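Local coordinates for thioredoxin Reductase (Burkholderia cenocepacia, PDB 4F82), which probably reduces hydrogen peroxide and organic hydroperoxides to water and alcohols as a thiol-specific peroxidase of the Prx5 peroxiredoxin subfamily, at residues S64-P69 against G160-S165; L34-C39 against D93-G98. All coordinates share one frame; numbering follows the deposited sequence.

Interaction 1: residues S64-P69 against G160-S165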
loop_
_atom_site.group_PDB
_atom_site.type_symbol
_atom_site.label_atom_id
_atom_site.label_comp_id
_atom_site.label_asym_id
_atom_site.label_seq_id
_atom_site.Cartn_x
_atom_site.Cartn_y
_atom_site.Cartn_z
ATOM N N SER A 64 4.519 10.558 -7.413
ATOM C CA SER A 64 3.269 10.977 -8.038
ATOM C C SER A 64 3.371 12.241 -8.902
ATOM O O SER A 64 2.757 12.308 -9.980
ATOM C CB SER A 64 2.181 11.229 -6.978
ATOM O OG SER A 64 1.853 10.047 -6.279
ATOM N N ALA A 65 4.088 13.249 -8.410
ATOM C CA ALA A 65 4.168 14.565 -9.065
ATOM C C ALA A 65 5.182 14.577 -10.218
ATOM O O ALA A 65 5.059 15.327 -11.187
ATOM C CB ALA A 65 4.572 15.647 -8.023
ATOM N N GLN A 66 6.214 13.750 -10.077
ATOM C CA GLN A 66 7.376 13.806 -10.965
ATOM C C GLN A 66 7.690 12.494 -11.699
ATOM O O GLN A 66 7.821 12.465 -12.932
ATOM C CB GLN A 66 8.602 14.164 -10.143
ATOM C CG GLN A 66 8.919 15.625 -10.056
ATOM C CD GLN A 66 10.405 15.796 -9.853
ATOM O OE1 GLN A 66 10.872 15.732 -8.725
ATOM N NE2 GLN A 66 11.166 15.947 -10.954
ATOM N N HIS A 67 7.889 11.426 -10.940
ATOM C CA HIS A 67 8.434 10.200 -11.521
ATOM C C HIS A 67 7.514 9.489 -12.548
ATOM O O HIS A 67 7.944 9.268 -13.687
ATOM C CB HIS A 67 8.950 9.237 -10.436
ATOM C CG HIS A 67 9.982 8.281 -10.939
ATOM N ND1 HIS A 67 10.574 7.329 -10.133
ATOM C CD2 HIS A 67 10.523 8.130 -12.176
ATOM C CE1 HIS A 67 11.460 6.647 -10.851
ATOM N NE2 HIS A 67 11.449 7.112 -12.090
ATOM N N VAL A 68 6.269 9.156 -12.170
ATOM C CA VAL A 68 5.320 8.548 -13.097
ATOM C C VAL A 68 4.899 9.522 -14.221
ATOM O O VAL A 68 4.819 9.118 -15.402
ATOM C CB VAL A 68 4.075 7.927 -12.349
ATOM C CG1 VAL A 68 3.079 7.326 -13.328
ATOM C CG2 VAL A 68 4.532 6.842 -11.415
ATOM N N PRO A 69 4.650 10.804 -13.886
ATOM C CA PRO A 69 4.228 11.674 -14.996
ATOM C C PRO A 69 5.305 11.872 -16.077
ATOM O O PRO A 69 4.946 11.940 -17.253
ATOM C CB PRO A 69 3.877 12.986 -14.314
ATOM C CG PRO A 69 3.414 12.550 -12.936
ATOM C CD PRO A 69 4.356 11.411 -12.571
ATOM N N GLY A 160 16.722 8.565 -1.352
ATOM C CA GLY A 160 16.192 9.922 -1.321
ATOM C C GLY A 160 16.599 10.779 -2.505
ATOM O O GLY A 160 16.234 11.955 -2.562
ATOM N N LYS A 161 17.356 10.212 -3.446
ATOM C CA LYS A 161 17.724 10.929 -4.654
ATOM C C LYS A 161 16.880 10.547 -5.897
ATOM O O LYS A 161 16.278 9.462 -5.955
ATOM C CB LYS A 161 19.234 10.745 -4.938
ATOM C CG LYS A 161 20.147 11.145 -3.752
ATOM C CD LYS A 161 19.848 12.541 -3.253
ATOM C CE LYS A 161 21.057 13.095 -2.448
ATOM N NZ LYS A 161 20.978 14.559 -2.290
ATOM N N PHE A 162 16.837 11.477 -6.859
ATOM C CA PHE A 162 16.077 11.351 -8.108
ATOM C C PHE A 162 16.818 12.084 -9.244
ATOM O O PHE A 162 16.347 13.102 -9.801
ATOM C CB PHE A 162 14.644 11.890 -7.926
ATOM C CG PHE A 162 13.763 11.723 -9.138
ATOM C CD1 PHE A 162 13.728 10.518 -9.839
ATOM C CD2 PHE A 162 12.943 12.766 -9.563
ATOM C CE1 PHE A 162 12.880 10.347 -10.955
ATOM C CE2 PHE A 162 12.102 12.604 -10.662
ATOM C CZ PHE A 162 12.068 11.389 -11.359
ATOM N N GLU A 163 17.993 11.568 -9.578
ATOM C CA GLU A 163 18.852 12.208 -10.573
ATOM C C GLU A 163 19.131 11.307 -11.783
ATOM O O GLU A 163 19.652 11.785 -12.797
ATOM C CB GLU A 163 20.163 12.693 -9.929
ATOM N N VAL A 164 18.759 10.023 -11.723
ATOM C CA VAL A 164 19.112 9.111 -12.858
ATOM C C VAL A 164 17.999 8.194 -13.381
ATOM O O VAL A 164 18.172 7.537 -14.443
ATOM C CB VAL A 164 20.352 8.227 -12.497
ATOM C CG1 VAL A 164 21.591 9.110 -12.181
ATOM C CG2 VAL A 164 20.023 7.284 -11.276
ATOM N N SER A 165 16.873 8.096 -12.643
ATOM C CA SER A 165 15.803 7.124 -12.995
ATOM C C SER A 165 14.611 7.786 -13.660
ATOM O O SER A 165 13.618 7.122 -13.976
ATOM C CB SER A 165 15.301 6.386 -11.744
ATOM O OG SER A 165 14.803 7.325 -10.763
#

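Interaction 2: residues L34-C39 against D93-G98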
loop_
_atom_site.group_PDB
_atom_site.type_symbol
_atom_site.label_atom_id
_atom_site.label_comp_id
_atom_site.label_asym_id
_atom_site.label_seq_id
_atom_site.Cartn_x
_atom_site.Cartn_y
_atom_site.Cartn_z
ATOM N N LEU A 34 -11.498 -9.056 -14.524
ATOM C CA LEU A 34 -11.574 -7.688 -14.013
ATOM C C LEU A 34 -10.880 -7.598 -12.664
ATOM O O LEU A 34 -11.057 -8.466 -11.787
ATOM C CB LEU A 34 -13.029 -7.186 -13.910
ATOM C CG LEU A 34 -13.803 -7.026 -15.239
ATOM C CD1 LEU A 34 -15.315 -6.771 -14.996
ATOM C CD2 LEU A 34 -13.195 -5.970 -16.182
ATOM N N GLY A 35 -10.052 -6.577 -12.506
ATOM C CA GLY A 35 -9.308 -6.400 -11.272
ATOM C C GLY A 35 -7.906 -6.945 -11.410
ATOM O O GLY A 35 -7.328 -6.922 -12.515
ATOM N N PRO A 36 -7.344 -7.438 -10.298
ATOM C CA PRO A 36 -5.948 -7.886 -10.289
ATOM C C PRO A 36 -5.713 -9.147 -11.134
ATOM O O PRO A 36 -6.473 -10.124 -11.068
ATOM C CB PRO A 36 -5.686 -8.157 -8.802
ATOM C CG PRO A 36 -7.048 -8.489 -8.240
ATOM C CD PRO A 36 -7.962 -7.545 -8.958
ATOM N N ASN A 37 -4.689 -9.087 -11.977
ATOM C CA ASN A 37 -4.292 -10.225 -12.792
ATOM C C ASN A 37 -2.839 -10.578 -12.497
ATOM O O ASN A 37 -1.961 -9.727 -12.616
ATOM C CB ASN A 37 -4.452 -9.891 -14.268
ATOM C CG ASN A 37 -5.888 -9.933 -14.727
ATOM O OD1 ASN A 37 -6.284 -10.806 -15.501
ATOM N ND2 ASN A 37 -6.677 -8.983 -14.264
ATOM N N ALA A 38 -2.567 -11.832 -12.146
ATOM C CA ALA A 38 -1.182 -12.260 -11.876
ATOM C C ALA A 38 -0.450 -12.449 -13.196
ATOM O O ALA A 38 -1.048 -12.892 -14.163
ATOM C CB ALA A 38 -1.183 -13.575 -11.126
ATOM N N CYS A 39 0.844 -12.139 -13.239
ATOM C CA CYS A 39 1.608 -12.444 -14.433
ATOM C C CYS A 39 3.062 -12.632 -14.049
ATOM O O CYS A 39 3.515 -12.098 -13.046
ATOM C CB CYS A 39 1.480 -11.322 -15.450
ATOM S SG CYS A 39 2.023 -9.789 -14.706
ATOM N N ASP A 93 0.075 -3.359 -3.484
ATOM C CA ASP A 93 -0.817 -4.354 -4.091
ATOM C C ASP A 93 -1.512 -3.777 -5.357
ATOM O O ASP A 93 -1.433 -2.562 -5.611
ATOM C CB ASP A 93 -1.868 -4.769 -3.053
ATOM C CG ASP A 93 -2.746 -3.602 -2.630
ATOM O OD1 ASP A 93 -2.514 -3.011 -1.520
ATOM O OD2 ASP A 93 -3.671 -3.274 -3.431
ATOM N N ALA A 94 -2.192 -4.621 -6.150
ATOM C CA ALA A 94 -2.785 -4.131 -7.404
ATOM C C ALA A 94 -3.993 -3.236 -7.273
ATOM O O ALA A 94 -4.287 -2.490 -8.188
ATOM C CB ALA A 94 -3.114 -5.300 -8.388
ATOM N N PHE A 95 -4.745 -3.325 -6.172
ATOM C CA PHE A 95 -5.893 -2.411 -6.000
ATOM C C PHE A 95 -5.417 -0.972 -5.868
ATOM O O PHE A 95 -5.978 -0.047 -6.469
ATOM C CB PHE A 95 -6.747 -2.821 -4.779
ATOM C CG PHE A 95 -7.408 -4.153 -4.969
ATOM C CD1 PHE A 95 -8.591 -4.245 -5.666
ATOM C CD2 PHE A 95 -6.816 -5.316 -4.489
ATOM C CE1 PHE A 95 -9.210 -5.496 -5.892
ATOM C CE2 PHE A 95 -7.419 -6.574 -4.695
ATOM C CZ PHE A 95 -8.604 -6.663 -5.406
ATOM N N VAL A 96 -4.391 -0.784 -5.055
ATOM C CA VAL A 96 -3.785 0.533 -4.881
ATOM C C VAL A 96 -3.119 1.022 -6.198
ATOM O O VAL A 96 -3.348 2.168 -6.627
ATOM C CB VAL A 96 -2.828 0.539 -3.662
ATOM C CG1 VAL A 96 -1.999 1.833 -3.624
ATOM C CG2 VAL A 96 -3.640 0.356 -2.345
ATOM N N MET A 97 -2.359 0.149 -6.858
ATOM C CA MET A 97 -1.714 0.512 -8.142
ATOM C C MET A 97 -2.734 0.838 -9.220
ATOM O O MET A 97 -2.536 1.765 -9.994
ATOM C CB MET A 97 -0.786 -0.593 -8.636
ATOM C CG MET A 97 0.419 -0.792 -7.730
ATOM S SD MET A 97 1.597 0.602 -7.765
ATOM C CE MET A 97 2.522 0.175 -9.270
ATOM N N GLY A 98 -3.837 0.095 -9.235
ATOM C CA GLY A 98 -4.938 0.392 -10.129
ATOM C C GLY A 98 -5.523 1.788 -9.934
ATOM O O GLY A 98 -5.670 2.544 -10.881
#

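Interaction 1: residues S64-P69 against G160-S165
Phe-162 sets the edge of its ring against the face of the His-67 imidazole, with CE1 over the centre of that ring and 3.4 Å above its plane. The pair is T-shaped in kind but well short of perpendicular: the planes meet at 54° and the centroids lie 4.7 Å apart. Both side chains hold CG anti to the backbone N, which carries the imidazole out from the helix and the phenyl ring in from the loop. At the edge of the imidazole, His-67 NE2 donates to Ser-165 O at 2.9 Å. This bond is bent, 146° at the hydrogen, and NE2 sits well above the carbonyl plane. Ser-165 O also bonds Tyr-71 OH, while His-67 ND1 is bonded to Arg-141, so both ring nitrogens are engaged and the rotation of the imidazole is fixed. The hydroxyl of Ser-165 packs beside the ring, OG 3.4 Å from His-67 CE1, but its polar partner is Glu-157. Gln-66 reaches the edge of the phenyl ring, NE2 being 3.5 Å from Phe-162 CE2, with its amide standing steeply to the ring plane. The arrangement fastens the loop before helix 167-172 to the first turns of helix 61-80, the helix that carries the predicted peroxidatic Cys-63 in this thioredoxin-like peroxiredoxin fold.

Interaction 2: residues L34-C39 against D93-G98
Phe-95 turns CG anti to its own carbonyl carbon (chi1 -66°), which swings the far end of the phenyl ring toward Pro-36 although the CB bond does not head there. The second torsion (chi2 -83°) sets the ring so that CZ leads, 3.7 Å from Pro-36 CG, with Pro-36 CD equally near CZ. These two methylenes of the pyrrolidine meet the CZ end of the phenyl ring obliquely. Its third carbon serves a different neighbour: Pro-36 CB packs on the methyl of Ala-94, CB to CB 3.9 Å, and both CB bonds point toward the other segment. One proline therefore spans two successive residues at the start of a helix, in a small and purely apolar contact without hydrogen bonds between the segments.

The two backbones are held separately. Asp-93 is the N-cap of the helix: its OD2 accepts from Val-96 N at 3.1 Å in a nearly straight bond (168°), with the donor above the carboxylate plane. That bond steadies the first turn, from which Ala-94 and Phe-95 project. The other carboxylate oxygen, OD1, forms a salt bridge with Arg-138 of the second subunit. On the strand, the CB bond of Asn-37 points away from the helix; its ND2 bonds Thr-33 O and, weakly, Gly-35 O.

Strand 35-40 pairs antiparallel with strand 20-25, and helix 94-103 packs over the same part of the sheet: Ala-94 also touches Phe-22 of strand 20-25 and Ala-114 of strand 111-114, while Phe-95 and Val-96 meet Thr-60 and Val-96 of the second subunit.

Interactions 1 and 2 do not touch: their centres are 23 Å apart and their nearest atoms about 7 Å. Their segments alternate along the chain, 34-39, 64-69, 93-98 and 160-165, so the two contacts cross along the chain, all four segments belonging to the redoxin domain. Interaction 1 belongs to the surroundings of the predicted active site, the side chain of His-67 lying about 5 Å from that of Cys-63. Interaction 2 lies away from that site, at the sheet margin and beside the second subunit. Trp-100, on the helix of interaction 2, bonds Ser-64 OG of interaction 1, which ties helix 94-103 to helix 61-80.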